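Local structure of uncharacterized protein Atu1872 (Agrobacterium tumefaciens, 2QNT) at residues 36-40 with 41-45; 86-89 with 90-94; 98-102 with 103-107. The protein is of unknown function but belongs to the glyoxalase/bleomycin resistance protein/dioxygenase family and forms a two-chain assembly. All coordinates share one frame; numbering follows the deposited sequence. Where two conformers were deposited one is given.

Contact 1: residues 36-40 with 41-45; sequences EDFGS and FVLFE
The rings of F38 and F41 run alongside each other with little overlap, despite planes only 21° apart. The centroids of the two rings are 5.7 Å apart. The closest touch is F38 CD1 to F41 CD1 at 3.6 Å. In one of its two conformers, E36 CG sits over one face of the F38 ring, toward its rim. F41 O lies at the ring edge, in plane, and L43 CD1 meets F38 CE1 near that plane at 4.1 Å. F41 has its CG anti to the backbone N (chi1 179°), which sends the ring alongside that of F38, while H51 and I13 also touch it.

The backbones pair through E36 and L43, a hydrogen-bonded antiparallel pair. F38 N then gives a straight bond to F41 O, 2.9 Å long. D37 and V42 form the non-hydrogen-bonded pair, and their side chains leave on the other face. D37 OD1 lies 3.8 Å from V42 CG2.

The same D37 OD1 accepts from G39 N at 2.9 Å, an Asx turn. D37 OD2 is salt-bridged to K23 of helix 19-29. G39 takes a positive phi (104°) that suits glycine. The F38 side chain lies about 4 Å from a bound HEPES, probably from the crystallisation liquor. The whole is a beta hairpin, strands 34-37 and 41-44, at one edge of a four-stranded mixed sheet of the glyoxalase-like fold.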
loop_
_atom_site.group_PDB
_atom_site.type_symbol
_atom_site.label_atom_id
_atom_site.label_comp_id
_atom_site.label_asym_id
_atom_site.label_seq_id
_atom_site.Cartn_x
_atom_site.Cartn_y
_atom_site.Cartn_z
ATOM N N GLU A 36 -0.708 -2.117 16.911
ATOM C CA GLU A 36 0.129 -1.296 17.769
ATOM C C GLU A 36 0.116 0.159 17.333
ATOM O O GLU A 36 0.061 0.489 16.154
ATOM C CB GLU A 36 1.551 -1.851 17.856
ATOM C CG GLU A 36 2.292 -1.345 19.083
ATOM C CD GLU A 36 3.640 -2.006 19.293
ATOM O OE1 GLU A 36 4.017 -2.870 18.474
ATOM O OE2 GLU A 36 4.301 -1.665 20.296
ATOM N N ASP A 37 0.118 1.037 18.319
ATOM C CA ASP A 37 0.010 2.469 18.138
ATOM C C ASP A 37 1.293 3.033 18.716
ATOM O O ASP A 37 1.532 2.917 19.908
ATOM C CB ASP A 37 -1.240 3.016 18.848
ATOM C CG ASP A 37 -1.474 4.502 18.603
ATOM O OD1 ASP A 37 -0.547 5.233 18.214
ATOM O OD2 ASP A 37 -2.615 4.953 18.836
ATOM N N PHE A 38 2.133 3.599 17.856
ATOM C CA PHE A 38 3.388 4.196 18.283
ATOM C C PHE A 38 3.311 5.724 18.405
ATOM O O PHE A 38 4.288 6.359 18.810
ATOM C CB PHE A 38 4.483 3.885 17.267
ATOM C CG PHE A 38 4.808 2.434 17.110
ATOM C CD1 PHE A 38 4.172 1.657 16.150
ATOM C CD2 PHE A 38 5.805 1.852 17.892
ATOM C CE1 PHE A 38 4.527 0.314 16.006
ATOM C CE2 PHE A 38 6.120 0.504 17.746
ATOM C CZ PHE A 38 5.488 -0.241 16.787
ATOM N N GLY A 39 2.150 6.305 18.133
ATOM C CA GLY A 39 1.991 7.747 18.099
ATOM C C GLY A 39 1.931 8.200 16.652
ATOM O O GLY A 39 0.860 8.364 16.093
ATOM N N SER A 40 3.094 8.383 16.035
ATOM C CA SER A 40 3.163 8.877 14.651
ATOM C C SER A 40 2.921 7.772 13.625
ATOM O O SER A 40 2.850 8.055 12.438
ATOM C CB SER A 40 4.517 9.543 14.359
ATOM O OG SER A 40 5.593 8.616 14.372
ATOM N N PHE A 41 2.832 6.530 14.086
ATOM C CA PHE A 41 2.713 5.346 13.209
ATOM C C PHE A 41 1.742 4.418 13.868
ATOM O O PHE A 41 1.841 4.166 15.057
ATOM C CB PHE A 41 4.107 4.699 13.089
ATOM C CG PHE A 41 4.204 3.433 12.234
ATOM C CD1 PHE A 41 4.871 2.290 12.716
ATOM C CD2 PHE A 41 3.679 3.378 10.956
ATOM C CE1 PHE A 41 4.984 1.152 11.921
ATOM C CE2 PHE A 41 3.834 2.252 10.163
ATOM C CZ PHE A 41 4.461 1.129 10.636
ATOM N N VAL A 42 0.804 3.895 13.093
ATOM C CA VAL A 42 -0.182 2.973 13.591
ATOM C C VAL A 42 -0.228 1.746 12.687
ATOM O O VAL A 42 -0.358 1.862 11.475
ATOM C CB VAL A 42 -1.602 3.641 13.674
ATOM C CG1 VAL A 42 -2.638 2.643 14.218
ATOM C CG2 VAL A 42 -1.584 4.912 14.533
ATOM N N LEU A 43 -0.088 0.573 13.302
ATOM C CA LEU A 43 -0.241 -0.707 12.628
ATOM C C LEU A 43 -1.608 -1.266 12.951
ATOM O O LEU A 43 -1.987 -1.343 14.135
ATOM C CB LEU A 43 0.765 -1.715 13.139
ATOM C CG LEU A 43 2.221 -1.491 12.898
ATOM C CD1 LEU A 43 3.018 -2.579 13.554
ATOM C CD2 LEU A 43 2.479 -1.491 11.414
ATOM N N PHE A 44 -2.308 -1.697 11.909
ATOM C CA PHE A 44 -3.582 -2.370 12.059
ATOM C C PHE A 44 -3.465 -3.862 11.806
ATOM O O PHE A 44 -2.573 -4.317 11.102
ATOM C CB PHE A 44 -4.638 -1.799 11.129
ATOM C CG PHE A 44 -4.944 -0.353 11.373
ATOM C CD1 PHE A 44 -4.253 0.654 10.709
ATOM C CD2 PHE A 44 -5.930 0.014 12.266
ATOM C CE1 PHE A 44 -4.538 1.982 10.947
ATOM C CE2 PHE A 44 -6.205 1.354 12.509
ATOM C CZ PHE A 44 -5.519 2.330 11.842
ATOM N N GLU A 45 -4.410 -4.612 12.360
ATOM C CA GLU A 45 -4.562 -6.021 12.007
ATOM C C GLU A 45 -4.890 -6.071 10.497
ATOM O O GLU A 45 -5.482 -5.145 9.918
ATOM C CB GLU A 45 -5.658 -6.693 12.848
ATOM C CG GLU A 45 -5.371 -6.725 14.353
ATOM C CD GLU A 45 -6.417 -7.477 15.175
ATOM O OE1 GLU A 45 -7.347 -8.060 14.577
ATOM O OE2 GLU A 45 -6.312 -7.484 16.430
#

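Contact 2: residues 86-89 with 90-94; sequences DAAF and QDIAP
A93 CB rests over one face of the F89 ring, a CH-pi contact. A93 CB is 3.9 Å from the F89 ring centroid and 22° off the normal, displaced toward the rim. A93 CB comes closest to F89 CE1, at 3.6 Å. F89 has its CG trans to the backbone N (chi1 -177°), and from there the ring reaches the methyl of the residue four places on. A second apolar touch, lighter than the first, joins A88 CB to I92 CD1 at 4.3 Å. It too spans one helical turn.

The backbone sets this spacing. Four i to i+4 bonds run in succession, from Q90 N, D91 N, I92 N and A93 N to the carbonyls of D86, A87, A88 and F89. The last, A93 N to F89 O, is 2.8 Å and brings A93 one turn on from F89, where its methyl can meet the ring face. F89 O also receives a weak bond from I92 N, 3.3 Å long and bent to 124°. Residues 93-94 then wind on as a 3-10 segment.

Further out, the F89 ring meets F112 edge-to-face. It also packs on L98, P101 and L102 of strand 98-104. D86 carries a salt bridge from OD1 to R110, and its side chain touches L102. A87 N is bonded to D84 OD1 near the start of the helix. On another side, I92 packs against M7 of the second subunit.

The chemistry is divided. The four backbone pairs are polar, whereas A88, F89, I92 and A93 meet through dispersion and CH-pi forces. The F89 ring is thus held between its own helix and the sheet, and the charge of D86 is probably balanced by R110.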
loop_
_atom_site.group_PDB
_atom_site.type_symbol
_atom_site.label_atom_id
_atom_site.label_comp_id
_atom_site.label_asym_id
_atom_site.label_seq_id
_atom_site.Cartn_x
_atom_site.Cartn_y
_atom_site.Cartn_z
ATOM N N ASP A 86 -22.859 -5.022 1.985
ATOM C CA ASP A 86 -24.047 -4.178 2.144
ATOM C C ASP A 86 -24.082 -3.462 3.490
ATOM O O ASP A 86 -24.406 -2.284 3.544
ATOM C CB ASP A 86 -25.311 -5.003 1.964
ATOM C CG ASP A 86 -25.402 -5.579 0.578
ATOM O OD1 ASP A 86 -25.586 -4.802 -0.359
ATOM O OD2 ASP A 86 -25.276 -6.813 0.425
ATOM N N ALA A 87 -23.775 -4.188 4.558
ATOM C CA ALA A 87 -23.708 -3.594 5.895
ATOM C C ALA A 87 -22.576 -2.580 5.947
ATOM O O ALA A 87 -22.752 -1.499 6.515
ATOM C CB ALA A 87 -23.523 -4.665 6.983
ATOM N N ALA A 88 -21.414 -2.914 5.376
ATOM C CA ALA A 88 -20.287 -1.992 5.359
ATOM C C ALA A 88 -20.682 -0.700 4.663
ATOM O O ALA A 88 -20.317 0.388 5.113
ATOM C CB ALA A 88 -19.034 -2.608 4.654
ATOM N N PHE A 89 -21.353 -0.814 3.516
ATOM C CA PHE A 89 -21.740 0.379 2.769
ATOM C C PHE A 89 -22.700 1.253 3.586
ATOM O O PHE A 89 -22.547 2.485 3.661
ATOM C CB PHE A 89 -22.388 -0.034 1.447
ATOM C CG PHE A 89 -22.765 1.118 0.577
ATOM C CD1 PHE A 89 -21.791 1.904 -0.012
ATOM C CD2 PHE A 89 -24.084 1.393 0.299
ATOM C CE1 PHE A 89 -22.135 2.982 -0.807
ATOM C CE2 PHE A 89 -24.425 2.454 -0.527
ATOM C CZ PHE A 89 -23.453 3.262 -1.047
ATOM N N GLN A 90 -23.675 0.603 4.226
ATOM C CA GLN A 90 -24.694 1.332 4.999
ATOM C C GLN A 90 -24.003 2.068 6.118
ATOM O O GLN A 90 -24.373 3.219 6.452
ATOM C CB GLN A 90 -25.784 0.368 5.540
ATOM C CG GLN A 90 -26.806 0.988 6.540
ATOM C CD GLN A 90 -27.981 0.075 6.870
ATOM O OE1 GLN A 90 -28.605 0.210 7.924
ATOM N NE2 GLN A 90 -28.291 -0.851 5.971
ATOM N N ASP A 91 -23.008 1.394 6.699
ATOM C CA ASP A 91 -22.359 1.957 7.867
ATOM C C ASP A 91 -21.324 3.045 7.517
ATOM O O ASP A 91 -21.236 4.018 8.269
ATOM C CB ASP A 91 -21.919 0.863 8.892
ATOM C CG ASP A 91 -20.514 0.347 8.694
ATOM O OD1 ASP A 91 -20.185 -0.742 9.243
ATOM O OD2 ASP A 91 -19.731 1.016 8.028
ATOM N N ILE A 92 -20.642 2.935 6.364
ATOM C CA ILE A 92 -19.553 3.816 5.950
ATOM C C ILE A 92 -19.953 4.976 5.032
ATOM O O ILE A 92 -19.457 6.090 5.185
ATOM C CB ILE A 92 -18.405 2.985 5.259
ATOM C CG1 ILE A 92 -17.712 2.122 6.302
ATOM C CG2 ILE A 92 -17.370 3.896 4.576
ATOM C CD1 ILE A 92 -16.926 0.948 5.791
ATOM N N ALA A 93 -20.810 4.707 4.049
ATOM C CA ALA A 93 -21.077 5.679 2.981
ATOM C C ALA A 93 -21.454 7.073 3.449
ATOM O O ALA A 93 -20.969 8.066 2.898
ATOM C CB ALA A 93 -22.148 5.156 2.046
ATOM N N PRO A 94 -22.322 7.190 4.466
ATOM C CA PRO A 94 -22.682 8.566 4.868
ATOM C C PRO A 94 -21.534 9.425 5.403
ATOM O O PRO A 94 -21.669 10.660 5.491
ATOM C CB PRO A 94 -23.719 8.342 5.976
ATOM C CG PRO A 94 -24.191 6.938 5.751
ATOM C CD PRO A 94 -23.060 6.175 5.229
#

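Contact 3: residues 98-102 with 103-107; sequences LIHPL and ERQAW
E103 turns its carboxylate back toward H100 and P101. Its CG stands anti to the carbonyl carbon, and the chain is extended beyond it. E103 OE2 comes to 3.3 Å from P101 CD and also touches CG of that ring. E103 OE1 approaches H100 ND1 at 3.5 Å, but the angle is poor and the two are not hydrogen-bonded. The carboxylate and imidazole planes are nearly parallel, 11° apart, with OE1 placed obliquely to the ring. The N-H of H100 ND1 is spent instead on P101 O, at 2.8 Å. That bond lies in the carbonyl plane, on a lone pair, and close to the plane of the imidazole. It fixes the rotation of the ring. With H100 ND1 donating to P101 O and H100 NE2 bonded to R113, the ring is probably neutral, with its proton on ND1.

Past R104, Q105 bends back at chi2 (-62°) and brings its amide toward H100. Q105 NE2 stands 4.0 Å from H100 CE1, with the amide and ring planes 8° apart. The same Q105 NE2 gives a straight bond to E103 O, 3.1 Å long, coming from above the carbonyl plane. OE1 of Q105 accepts from R113 NH1, which also bonds H100 NE2. R113 thus ties the ring and the amide together.

W107 follows, with Q105 CB over the centre of its ring, 3.4 Å above the plane. Its NE1 bonds to Q109 OE1.

This bent strand pairs with strand 110-115 as a hairpin, through I99 with R113 and E103 with V111. L102 and P101 face helix 85-92. I99, H100, Q105 and W107 pack on residues 59-61 of the second subunit.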
loop_
_atom_site.group_PDB
_atom_site.type_symbol
_atom_site.label_atom_id
_atom_site.label_comp_id
_atom_site.label_asym_id
_atom_site.label_seq_id
_atom_site.Cartn_x
_atom_site.Cartn_y
_atom_site.Cartn_z
ATOM N N LEU A 98 -17.740 9.522 -1.314
ATOM C CA LEU A 98 -17.740 8.426 -2.263
ATOM C C LEU A 98 -17.160 8.854 -3.596
ATOM O O LEU A 98 -17.394 9.954 -4.079
ATOM C CB LEU A 98 -19.162 7.870 -2.527
ATOM C CG LEU A 98 -19.853 7.159 -1.371
ATOM C CD1 LEU A 98 -21.349 6.884 -1.706
ATOM C CD2 LEU A 98 -19.169 5.885 -1.001
ATOM N N ILE A 99 -16.450 7.934 -4.227
ATOM C CA ILE A 99 -16.149 7.979 -5.643
ATOM C C ILE A 99 -17.339 7.428 -6.412
ATOM O O ILE A 99 -17.782 8.034 -7.366
ATOM C CB ILE A 99 -14.831 7.236 -5.945
ATOM C CG1 ILE A 99 -13.632 7.967 -5.285
ATOM C CG2 ILE A 99 -14.660 7.102 -7.450
ATOM C CD1 ILE A 99 -12.362 7.152 -5.256
ATOM N N HIS A 100 -17.895 6.303 -5.943
ATOM C CA HIS A 100 -19.115 5.747 -6.516
ATOM C C HIS A 100 -19.715 4.818 -5.454
ATOM O O HIS A 100 -19.009 4.353 -4.530
ATOM C CB HIS A 100 -18.857 4.992 -7.844
ATOM C CG HIS A 100 -17.971 3.787 -7.728
ATOM N ND1 HIS A 100 -18.404 2.581 -7.200
ATOM C CD2 HIS A 100 -16.685 3.598 -8.104
ATOM C CE1 HIS A 100 -17.396 1.712 -7.235
ATOM N NE2 HIS A 100 -16.345 2.316 -7.769
ATOM N N PRO A 101 -21.019 4.524 -5.598
ATOM C CA PRO A 101 -21.715 3.657 -4.637
ATOM C C PRO A 101 -21.434 2.193 -4.880
ATOM O O PRO A 101 -20.637 1.825 -5.743
ATOM C CB PRO A 101 -23.190 4.030 -4.818
ATOM C CG PRO A 101 -23.286 4.578 -6.158
ATOM C CD PRO A 101 -21.938 5.102 -6.585
ATOM N N LEU A 102 -22.112 1.347 -4.124
ATOM C CA LEU A 102 -21.911 -0.070 -4.194
ATOM C C LEU A 102 -22.455 -0.581 -5.514
ATOM O O LEU A 102 -23.680 -0.545 -5.735
ATOM C CB LEU A 102 -22.579 -0.709 -2.950
ATOM C CG LEU A 102 -22.488 -2.220 -2.776
ATOM C CD1 LEU A 102 -21.082 -2.711 -2.815
ATOM C CD2 LEU A 102 -23.142 -2.543 -1.440
ATOM N N GLU A 103 -21.564 -1.045 -6.385
ATOM C CA GLU A 103 -21.865 -1.371 -7.807
ATOM C C GLU A 103 -21.157 -2.631 -8.217
ATOM O O GLU A 103 -19.997 -2.804 -7.905
ATOM C CB GLU A 103 -21.338 -0.223 -8.724
ATOM C CG GLU A 103 -22.099 1.083 -8.518
ATOM C CD GLU A 103 -21.587 2.292 -9.329
ATOM O OE1 GLU A 103 -20.508 2.258 -9.936
ATOM O OE2 GLU A 103 -22.317 3.305 -9.380
ATOM N N ARG A 104 -21.835 -3.503 -8.935
ATOM C CA ARG A 104 -21.235 -4.655 -9.527
ATOM C C ARG A 104 -20.222 -4.219 -10.584
ATOM O O ARG A 104 -20.529 -3.482 -11.520
ATOM C CB ARG A 104 -22.305 -5.569 -10.102
ATOM C CG ARG A 104 -21.750 -6.930 -10.512
ATOM C CD ARG A 104 -22.814 -7.922 -10.925
ATOM N NE ARG A 104 -23.882 -8.072 -9.936
ATOM C CZ ARG A 104 -23.812 -8.777 -8.800
ATOM N NH1 ARG A 104 -22.710 -9.434 -8.459
ATOM N NH2 ARG A 104 -24.875 -8.825 -7.996
ATOM N N GLN A 105 -19.012 -4.725 -10.432
ATOM C CA GLN A 105 -17.922 -4.440 -11.370
ATOM C C GLN A 105 -17.978 -5.369 -12.580
ATOM O O GLN A 105 -18.745 -6.331 -12.603
ATOM C CB GLN A 105 -16.572 -4.556 -10.654
ATOM C CG GLN A 105 -16.451 -3.642 -9.458
ATOM C CD GLN A 105 -16.542 -2.196 -9.851
ATOM O OE1 GLN A 105 -15.617 -1.681 -10.472
ATOM N NE2 GLN A 105 -17.656 -1.525 -9.512
ATOM N N ALA A 106 -17.140 -5.081 -13.573
ATOM C CA ALA A 106 -17.136 -5.842 -14.822
ATOM C C ALA A 106 -16.847 -7.326 -14.592
ATOM O O ALA A 106 -17.227 -8.166 -15.391
ATOM C CB ALA A 106 -16.105 -5.243 -15.802
ATOM N N TRP A 107 -16.132 -7.630 -13.517
ATOM C CA TRP A 107 -15.777 -8.997 -13.155
ATOM C C TRP A 107 -16.745 -9.649 -12.166
ATOM O O TRP A 107 -16.490 -10.746 -11.673
ATOM C CB TRP A 107 -14.357 -9.023 -12.584
ATOM C CG TRP A 107 -14.094 -8.065 -11.461
ATOM C CD1 TRP A 107 -14.104 -8.343 -10.124
ATOM C CD2 TRP A 107 -13.700 -6.690 -11.581
ATOM N NE1 TRP A 107 -13.753 -7.221 -9.415
ATOM C CE2 TRP A 107 -13.524 -6.189 -10.281
ATOM C CE3 TRP A 107 -13.503 -5.823 -12.663
ATOM C CZ2 TRP A 107 -13.092 -4.891 -10.032
ATOM C CZ3 TRP A 107 -13.131 -4.508 -12.404
ATOM C CH2 TRP A 107 -12.934 -4.059 -11.106
#

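In the fold
Contacts 1 and 3 are surface contacts, and contact 2 is partly buried. Contact 1 belongs to the sheet holding strands 34-37 and 41-44; contact 3 lies in the other sheet, on the opposite side of the chain's centre, with centres about 30 Å apart. Contacts 2 and 3 touch, since helix 85-92 packs on strand 98-104: F89 CE1 is 3.7 Å from L102 N. Contact 1 pairs two strands and adds a slid ring pair. Contact 2 follows helical spacing, with apolar side chains. In contact 3, R113 joins H100 and Q105, while E103 meets H100 and P101 without a hydrogen bond. The second subunit reaches contacts 2 and 3 but not contact 1.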